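Local coordinates for protein phenol hydroxylase component phL (PDB 3U52) that probably serves as the beta subunit, lacking the diiron centre, of a bacterial multicomponent phenol hydroxylase that adds oxygen to phenol, at residues Q218-D223 and A315-R320; M225-V230 and E251-W256. One frame throughout, in Å; residues are numbered along the deposited sequence.

Interaction 1. Residues Q218-D223 and A315-R320; sequences QNILID and AELSAR
L221 and L317 mark the nearest backbone approach, their CA atoms 7.6 Å apart, where helices 211-240 and 307-322 pass with opposed senses. The axes of the two short segments come no closer than 10.7 Å and their N-to-C directions differ by 144°, so side chains from both helices must fill the interval. On the 218-223 side the helix is widened: D223 N bonds to Q218 O at 3.3 Å, a pi-type turn. Q218 NE2 spans the same turn to D223 OD1, arriving from above the carboxylate plane, while D223 OD2 forms a salt bridge with R160.

L317 supplies the central branch point. With CG anti to the backbone N (chi1 179°), its two methyls fork over consecutive residues: CD1 lies 4.2 Å from I220 CG2, and CD2 lies 4.0 Å from L221 CD2. In both pairs the side chains run nearly perpendicular to each other. CD1 also sits 3.9 Å from I220 O, so the leucine rests on backbone as well as on methyls. One turn later R320 reaches out as a fully extended chain, bringing NH2 to 3.8 Å from I220 CD1, while I220 CG2 lies over one face of the guanidinium. The polar end of R320 is directed to helix 251-274, where NE hydrogen-bonds N265 OD1 and the chain touches Y257.

W289 and E290 of helix 276-302 touch L221, and E290 also touches L317, placing the contact among the helices of the bundle. Across the interface itself the chemistry is apolar: methyl against methyl, plus an aliphatic cover on one guanidinium face. This implies that van der Waals packing is probably what joins the two segments, whereas the arginine charge is oriented by bonding to a third helix.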
ATOM      1  N   GLN D 218     -13.267  24.939 -27.524  1.00 24.51           N
ATOM      2  CA  GLN D 218     -13.882  24.245 -26.395  1.00 24.59           C
ATOM      3  C   GLN D 218     -13.297  24.637 -25.007  1.00 25.20           C
ATOM      4  O   GLN D 218     -14.020  25.073 -24.095  1.00 26.37           O
ATOM      5  CB  GLN D 218     -13.767  22.720 -26.566  1.00 25.24           C
ATOM      6  CG  GLN D 218     -14.449  21.925 -25.421  1.00 25.41           C
ATOM      7  CD  GLN D 218     -15.985  22.184 -25.394  1.00 27.38           C
ATOM      8  OE1 GLN D 218     -16.688  21.581 -26.150  1.00 24.95           O
ATOM      9  NE2 GLN D 218     -16.477  23.028 -24.484  1.00 29.56           N
ATOM     10  N   ASN D 219     -11.996  24.455 -24.861  1.00 24.56           N
ATOM     11  CA  ASN D 219     -11.364  24.486 -23.549  1.00 24.91           C
ATOM     12  C   ASN D 219     -10.954  25.877 -23.082  1.00 25.48           C
ATOM     13  O   ASN D 219     -10.758  26.060 -21.887  1.00 24.30           O
ATOM     14  CB  ASN D 219     -10.193  23.468 -23.469  1.00 23.91           C
ATOM     15  CG  ASN D 219     -10.663  21.999 -23.646  1.00 23.53           C
ATOM     16  OD1 ASN D 219     -10.086  21.238 -24.431  1.00 24.99           O
ATOM     17  ND2 ASN D 219     -11.732  21.615 -22.950  1.00 16.92           N
ATOM     18  N   ILE D 220     -10.819  26.850 -24.015  1.00 25.37           N
ATOM     19  CA  ILE D 220     -10.491  28.237 -23.670  1.00 26.63           C
ATOM     20  C   ILE D 220     -11.708  29.162 -23.912  1.00 27.17           C
ATOM     21  O   ILE D 220     -12.225  29.782 -22.976  1.00 28.55           O
ATOM     22  CB  ILE D 220      -9.248  28.835 -24.486  1.00 26.10           C
ATOM     23  CG1 ILE D 220      -8.010  27.903 -24.516  1.00 27.68           C
ATOM     24  CG2 ILE D 220      -8.877  30.262 -23.977  1.00 28.21           C
ATOM     25  CD1 ILE D 220      -7.594  27.394 -23.170  1.00 28.35           C
ATOM     26  N   LEU D 221     -12.160  29.251 -25.159  1.00 27.07           N
ATOM     27  CA  LEU D 221     -13.206  30.237 -25.514  1.00 27.46           C
ATOM     28  C   LEU D 221     -14.604  29.937 -24.934  1.00 27.08           C
ATOM     29  O   LEU D 221     -15.172  30.781 -24.251  1.00 28.93           O
ATOM     30  CB  LEU D 221     -13.273  30.475 -27.024  1.00 26.95           C
ATOM     31  CG  LEU D 221     -11.988  30.926 -27.756  1.00 26.90           C
ATOM     32  CD1 LEU D 221     -12.303  31.026 -29.267  1.00 28.79           C
ATOM     33  CD2 LEU D 221     -11.306  32.207 -27.202  1.00 24.68           C
ATOM     34  N   ILE D 222     -15.154  28.753 -25.154  1.00 25.99           N
ATOM     35  CA  ILE D 222     -16.477  28.458 -24.596  1.00 26.32           C
ATOM     36  C   ILE D 222     -16.428  28.368 -23.043  1.00 26.48           C
ATOM     37  O   ILE D 222     -17.131  29.088 -22.342  1.00 27.25           O
ATOM     38  CB  ILE D 222     -17.068  27.181 -25.218  1.00 26.21           C
ATOM     39  CG1 ILE D 222     -17.441  27.439 -26.709  1.00 26.67           C
ATOM     40  CG2 ILE D 222     -18.313  26.764 -24.475  1.00 26.99           C
ATOM     41  CD1 ILE D 222     -17.579  26.176 -27.518  1.00 24.44           C
ATOM     42  N   ASP D 223     -15.548  27.516 -22.528  1.00 26.85           N
ATOM     43  CA  ASP D 223     -15.428  27.303 -21.082  1.00 27.44           C
ATOM     44  C   ASP D 223     -15.005  28.572 -20.351  1.00 26.82           C
ATOM     45  O   ASP D 223     -15.466  28.816 -19.247  1.00 26.54           O
ATOM     46  CB  ASP D 223     -14.428  26.169 -20.784  1.00 28.16           C
ATOM     47  CG  ASP D 223     -14.939  24.783 -21.245  1.00 33.02           C
ATOM     48  OD1 ASP D 223     -16.079  24.646 -21.779  1.00 37.45           O
ATOM     49  OD2 ASP D 223     -14.172  23.795 -21.101  1.00 36.70           O
ATOM     50  N   ALA D 315     -14.840  40.207 -20.725  1.00 35.04           N
ATOM     51  CA  ALA D 315     -13.724  41.084 -20.399  1.00 35.58           C
ATOM     52  C   ALA D 315     -12.669  40.266 -19.670  1.00 35.61           C
ATOM     53  O   ALA D 315     -11.486  40.423 -19.922  1.00 35.96           O
ATOM     54  CB  ALA D 315     -14.190  42.256 -19.511  1.00 36.04           C
ATOM     55  N   GLU D 316     -13.107  39.408 -18.750  1.00 36.18           N
ATOM     56  CA  GLU D 316     -12.190  38.493 -18.047  1.00 36.30           C
ATOM     57  C   GLU D 316     -11.426  37.543 -19.007  1.00 34.66           C
ATOM     58  O   GLU D 316     -10.199  37.440 -18.934  1.00 34.31           O
ATOM     59  CB  GLU D 316     -12.924  37.751 -16.929  1.00 36.98           C
ATOM     60  CG  GLU D 316     -13.490  38.701 -15.833  1.00 41.95           C
ATOM     61  CD  GLU D 316     -14.523  38.023 -14.891  1.00 46.82           C
ATOM     62  OE1 GLU D 316     -15.240  38.736 -14.129  1.00 46.31           O
ATOM     63  OE2 GLU D 316     -14.611  36.771 -14.912  1.00 49.11           O
ATOM     64  N   LEU D 317     -12.131  36.912 -19.951  1.00 33.93           N
ATOM     65  CA  LEU D 317     -11.462  36.145 -21.021  1.00 33.07           C
ATOM     66  C   LEU D 317     -10.479  36.986 -21.859  1.00 33.01           C
ATOM     67  O   LEU D 317      -9.393  36.529 -22.215  1.00 33.08           O
ATOM     68  CB  LEU D 317     -12.484  35.458 -21.942  1.00 33.01           C
ATOM     69  CG  LEU D 317     -11.903  34.645 -23.111  1.00 31.51           C
ATOM     70  CD1 LEU D 317     -11.078  33.487 -22.548  1.00 30.66           C
ATOM     71  CD2 LEU D 317     -13.004  34.141 -24.080  1.00 27.79           C
ATOM     72  N   SER D 318     -10.869  38.221 -22.179  1.00 32.89           N
ATOM     73  CA  SER D 318     -10.005  39.144 -22.919  1.00 32.89           C
ATOM     74  C   SER D 318      -8.666  39.421 -22.219  1.00 31.85           C
ATOM     75  O   SER D 318      -7.602  39.383 -22.866  1.00 31.16           O
ATOM     76  CB  SER D 318     -10.724  40.464 -23.175  1.00 32.94           C
ATOM     77  OG  SER D 318     -10.059  41.159 -24.208  1.00 39.47           O
ATOM     78  N   ALA D 319      -8.749  39.698 -20.912  1.00 31.65           N
ATOM     79  CA  ALA D 319      -7.587  39.952 -20.045  1.00 31.78           C
ATOM     80  C   ALA D 319      -6.699  38.740 -20.042  1.00 31.55           C
ATOM     81  O   ALA D 319      -5.476  38.859 -20.141  1.00 30.57           O
ATOM     82  CB  ALA D 319      -8.024  40.269 -18.621  1.00 32.52           C
ATOM     83  N   ARG D 320      -7.331  37.569 -19.937  1.00 31.72           N
ATOM     84  CA  ARG D 320      -6.618  36.288 -19.993  1.00 31.32           C
ATOM     85  C   ARG D 320      -5.878  36.115 -21.330  1.00 31.80           C
ATOM     86  O   ARG D 320      -4.706  35.817 -21.327  1.00 31.74           O
ATOM     87  CB  ARG D 320      -7.594  35.147 -19.673  1.00 32.33           C
ATOM     88  CG  ARG D 320      -7.072  33.704 -19.760  1.00 29.85           C
ATOM     89  CD  ARG D 320      -8.194  32.704 -19.373  1.00 30.07           C
ATOM     90  NE  ARG D 320      -7.755  31.326 -19.577  1.00 28.98           N
ATOM     91  CZ  ARG D 320      -8.557  30.264 -19.559  1.00 26.71           C
ATOM     92  NH1 ARG D 320      -9.857  30.414 -19.351  1.00 24.19           N
ATOM     93  NH2 ARG D 320      -8.041  29.053 -19.756  1.00 25.96           N
TER

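Interaction 2. Residues M225-V230 and E251-W256; sequences MMYPLV and EFMRDW
Y227 and W256 meet because their first torsions swing both rings into the gap between helices 211-240 and 251-274: Y227 has chi1 -89°, turned some 30° past the usual staggered position near -60°, and W256 has its CG anti to the backbone N (chi1 174°). These helices belong to the ferritin-like helical bundle of the bacterial multicomponent hydroxylases, and Y227 lines a pocket in which xenon is bound. The backbones are nearest at Y227 and R254, with CA atoms 7.8 Å apart.

The indole enters by its six-membered ring. W256 CZ3 lies over one face of the tyrosine ring, offset toward the rim and 3.6 Å from Y227 CZ, and W256 CE3 follows at 3.8 Å from Y227 CE2. With centroids 5.1 Å apart and planes at 47°, the two rings meet at a slant. M253 adds a smaller touch: its CB is 4.2 Å from Y227 CE2, after which the bent chain leads away.

Acids on other helices hold the polar ends of both aromatics: the bond to E130 anchors the hydroxyl end of Y227, while that from W256 NE1 to D159 should limit turning of the indole. Y257, also of the xenon pocket, sets its ring nearly parallel to that of Y227. A leucine in place of Y227 would probably leave E130 without its phenol partner, deprive W256 CZ3 of an aromatic face and open a gap beside the xenon.

Within 251-256 a salt bridge braces the first turn of the helix, near F101 of the second subunit, which packs on E251. R254 NH1 bonds to Y231 O of helix 211-240. R254 grips side-on, its NH2 and NE both lying with E251 OE1 in the guanidinium plane, at 2.8 Å and 3.0 Å from that single oxygen.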
ATOM      1  N   MET D 225     -15.704  31.602 -20.830  1.00 27.42           N
ATOM      2  CA  MET D 225     -16.775  32.574 -20.668  1.00 28.01           C
ATOM      3  C   MET D 225     -17.919  31.902 -19.951  1.00 27.62           C
ATOM      4  O   MET D 225     -18.499  32.496 -19.035  1.00 28.01           O
ATOM      5  CB  MET D 225     -17.256  33.075 -22.047  1.00 29.09           C
ATOM      6  CG  MET D 225     -16.611  34.391 -22.502  1.00 32.82           C
ATOM      7  SD  MET D 225     -17.374  34.993 -24.035  1.00 42.74           S
ATOM      8  CE  MET D 225     -16.540  33.959 -25.245  1.00 36.21           C
ATOM      9  N   MET D 226     -18.234  30.658 -20.342  1.00 26.83           N
ATOM     10  CA  MET D 226     -19.365  29.926 -19.745  1.00 27.22           C
ATOM     11  C   MET D 226     -19.272  29.668 -18.234  1.00 26.26           C
ATOM     12  O   MET D 226     -20.242  29.890 -17.496  1.00 24.69           O
ATOM     13  CB  MET D 226     -19.582  28.591 -20.450  1.00 27.19           C
ATOM     14  CG  MET D 226     -20.718  27.783 -19.855  1.00 30.30           C
ATOM     15  SD  MET D 226     -21.102  26.382 -20.893  1.00 36.86           S
ATOM     16  CE  MET D 226     -19.641  25.367 -20.540  1.00 31.62           C
ATOM     17  N   TYR D 227     -18.140  29.120 -17.804  1.00 25.89           N
ATOM     18  CA  TYR D 227     -17.966  28.781 -16.402  1.00 27.00           C
ATOM     19  C   TYR D 227     -18.081  30.004 -15.487  1.00 26.54           C
ATOM     20  O   TYR D 227     -18.823  29.946 -14.535  1.00 27.25           O
ATOM     21  CB  TYR D 227     -16.674  27.959 -16.193  1.00 27.25           C
ATOM     22  CG  TYR D 227     -16.978  26.502 -16.357  1.00 27.63           C
ATOM     23  CD1 TYR D 227     -17.126  25.952 -17.612  1.00 26.01           C
ATOM     24  CD2 TYR D 227     -17.214  25.690 -15.229  1.00 31.04           C
ATOM     25  CE1 TYR D 227     -17.449  24.621 -17.775  1.00 30.25           C
ATOM     26  CE2 TYR D 227     -17.544  24.345 -15.366  1.00 30.04           C
ATOM     27  CZ  TYR D 227     -17.662  23.832 -16.638  1.00 30.64           C
ATOM     28  OH  TYR D 227     -17.970  22.518 -16.783  1.00 34.94           O
ATOM     29  N   PRO D 228     -17.347  31.112 -15.778  1.00 27.01           N
ATOM     30  CA  PRO D 228     -17.608  32.314 -14.947  1.00 27.42           C
ATOM     31  C   PRO D 228     -19.060  32.796 -14.992  1.00 28.05           C
ATOM     32  O   PRO D 228     -19.625  33.079 -13.943  1.00 28.17           O
ATOM     33  CB  PRO D 228     -16.643  33.370 -15.517  1.00 27.08           C
ATOM     34  CG  PRO D 228     -15.470  32.493 -16.148  1.00 26.36           C
ATOM     35  CD  PRO D 228     -16.265  31.354 -16.771  1.00 25.54           C
ATOM     36  N   LEU D 229     -19.670  32.844 -16.180  1.00 27.21           N
ATOM     37  CA  LEU D 229     -21.051  33.324 -16.279  1.00 26.49           C
ATOM     38  C   LEU D 229     -21.980  32.488 -15.428  1.00 26.46           C
ATOM     39  O   LEU D 229     -22.779  33.015 -14.660  1.00 26.46           O
ATOM     40  CB  LEU D 229     -21.556  33.326 -17.734  1.00 25.35           C
ATOM     41  CG  LEU D 229     -23.019  33.756 -17.962  1.00 26.19           C
ATOM     42  CD1 LEU D 229     -23.250  35.209 -17.555  1.00 22.12           C
ATOM     43  CD2 LEU D 229     -23.379  33.546 -19.430  1.00 28.25           C
ATOM     44  N   VAL D 230     -21.873  31.176 -15.575  1.00 26.53           N
ATOM     45  CA  VAL D 230     -22.802  30.254 -14.914  1.00 27.22           C
ATOM     46  C   VAL D 230     -22.502  30.011 -13.407  1.00 28.16           C
ATOM     47  O   VAL D 230     -23.393  30.153 -12.547  1.00 28.24           O
ATOM     48  CB  VAL D 230     -22.922  28.924 -15.681  1.00 26.53           C
ATOM     49  CG1 VAL D 230     -23.890  27.974 -14.940  1.00 27.28           C
ATOM     50  CG2 VAL D 230     -23.434  29.168 -17.094  1.00 24.90           C
ATOM     51  N   GLU D 251     -20.295  23.255  -6.363  1.00 23.58           N
ATOM     52  CA  GLU D 251     -18.981  23.654  -5.887  1.00 24.47           C
ATOM     53  C   GLU D 251     -17.929  22.797  -6.608  1.00 23.08           C
ATOM     54  O   GLU D 251     -16.837  23.244  -6.873  1.00 23.08           O
ATOM     55  CB  GLU D 251     -18.873  23.534  -4.341  1.00 25.22           C
ATOM     56  CG  GLU D 251     -17.571  24.142  -3.701  1.00 28.78           C
ATOM     57  CD  GLU D 251     -17.420  25.686  -3.775  1.00 33.78           C
ATOM     58  OE1 GLU D 251     -18.387  26.434  -4.069  1.00 35.55           O
ATOM     59  OE2 GLU D 251     -16.300  26.162  -3.506  1.00 35.37           O
ATOM     60  N   PHE D 252     -18.265  21.556  -6.916  1.00 22.30           N
ATOM     61  CA  PHE D 252     -17.362  20.722  -7.681  1.00 23.83           C
ATOM     62  C   PHE D 252     -16.894  21.487  -8.957  1.00 22.68           C
ATOM     63  O   PHE D 252     -15.703  21.547  -9.265  1.00 23.87           O
ATOM     64  CB  PHE D 252     -18.042  19.385  -8.024  1.00 24.07           C
ATOM     65  CG  PHE D 252     -17.141  18.424  -8.752  1.00 26.37           C
ATOM     66  CD1 PHE D 252     -16.437  17.429  -8.036  1.00 27.32           C
ATOM     67  CD2 PHE D 252     -16.991  18.500 -10.151  1.00 28.66           C
ATOM     68  CE1 PHE D 252     -15.583  16.506  -8.708  1.00 29.13           C
ATOM     69  CE2 PHE D 252     -16.136  17.598 -10.849  1.00 30.16           C
ATOM     70  CZ  PHE D 252     -15.411  16.609 -10.120  1.00 27.83           C
ATOM     71  N   MET D 253     -17.843  22.119  -9.657  1.00 23.23           N
ATOM     72  CA  MET D 253     -17.587  22.804 -10.935  1.00 22.24           C
ATOM     73  C   MET D 253     -16.704  24.024 -10.738  1.00 22.01           C
ATOM     74  O   MET D 253     -15.842  24.309 -11.587  1.00 21.97           O
ATOM     75  CB  MET D 253     -18.909  23.242 -11.594  1.00 23.37           C
ATOM     76  CG  MET D 253     -19.797  22.148 -12.156  1.00 24.09           C
ATOM     77  SD  MET D 253     -20.537  21.036 -10.965  1.00 30.59           S
ATOM     78  CE  MET D 253     -22.202  20.956 -11.671  1.00 25.11           C
ATOM     79  N   ARG D 254     -16.899  24.779  -9.653  1.00 20.75           N
ATOM     80  CA  ARG D 254     -15.989  25.912  -9.386  1.00 21.44           C
ATOM     81  C   ARG D 254     -14.544  25.501  -9.061  1.00 22.19           C
ATOM     82  O   ARG D 254     -13.578  26.111  -9.578  1.00 20.89           O
ATOM     83  CB  ARG D 254     -16.533  26.877  -8.312  1.00 21.39           C
ATOM     84  CG  ARG D 254     -17.687  27.750  -8.799  1.00 19.15           C
ATOM     85  CD  ARG D 254     -18.226  28.687  -7.665  1.00 23.63           C
ATOM     86  NE  ARG D 254     -18.881  27.892  -6.625  1.00 21.90           N
ATOM     87  CZ  ARG D 254     -20.142  27.491  -6.697  1.00 23.95           C
ATOM     88  NH1 ARG D 254     -20.870  27.865  -7.739  1.00 24.42           N
ATOM     89  NH2 ARG D 254     -20.674  26.720  -5.729  1.00 24.48           N
ATOM     90  N   ASP D 255     -14.390  24.481  -8.206  1.00 21.83           N
ATOM     91  CA  ASP D 255     -13.073  23.931  -7.918  1.00 23.31           C
ATOM     92  C   ASP D 255     -12.412  23.356  -9.189  1.00 21.87           C
ATOM     93  O   ASP D 255     -11.221  23.586  -9.433  1.00 21.49           O
ATOM     94  CB  ASP D 255     -13.194  22.815  -6.837  1.00 24.51           C
ATOM     95  CG  ASP D 255     -13.401  23.388  -5.400  1.00 31.23           C
ATOM     96  OD1 ASP D 255     -13.230  24.624  -5.223  1.00 36.94           O
ATOM     97  OD2 ASP D 255     -13.765  22.613  -4.458  1.00 35.33           O
ATOM     98  N   TRP D 256     -13.175  22.581  -9.964  1.00 20.96           N
ATOM     99  CA  TRP D 256     -12.684  22.009 -11.234  1.00 21.20           C
ATOM    100  C   TRP D 256     -12.152  23.107 -12.177  1.00 21.43           C
ATOM    101  O   TRP D 256     -11.035  23.023 -12.720  1.00 20.02           O
ATOM    102  CB  TRP D 256     -13.786  21.173 -11.947  1.00 20.94           C
ATOM    103  CG  TRP D 256     -13.346  20.717 -13.305  1.00 21.26           C
ATOM    104  CD1 TRP D 256     -12.579  19.618 -13.580  1.00 20.54           C
ATOM    105  CD2 TRP D 256     -13.532  21.402 -14.570  1.00 22.92           C
ATOM    106  NE1 TRP D 256     -12.318  19.547 -14.935  1.00 21.13           N
ATOM    107  CE2 TRP D 256     -12.896  20.613 -15.567  1.00 22.11           C
ATOM    108  CE3 TRP D 256     -14.234  22.561 -14.964  1.00 24.37           C
ATOM    109  CZ2 TRP D 256     -12.909  20.964 -16.931  1.00 23.82           C
ATOM    110  CZ3 TRP D 256     -14.222  22.928 -16.322  1.00 22.79           C
ATOM    111  CH2 TRP D 256     -13.549  22.129 -17.284  1.00 23.68           C
TER

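Helix 211-240 carries one side of both contacts, whose centres are 12 Å apart, and interaction 2 falls within the chain span bounded by interaction 1. They also touch directly: L317 CD2 is 3.7 Å from M225 CE, and D223 O is 3.6 Å from P228 CD, beside a kink where P228 N makes no bond to the preceding turn. D223 OD2 approaches W256 CH2 at 4.2 Å. The side chain of Y227 in interaction 2 is about 4 Å from a bound xenon, whereas that of R320 in interaction 1 is about 10 Å from a bound xenon, though it touches Y257, which is one of the pocket residues.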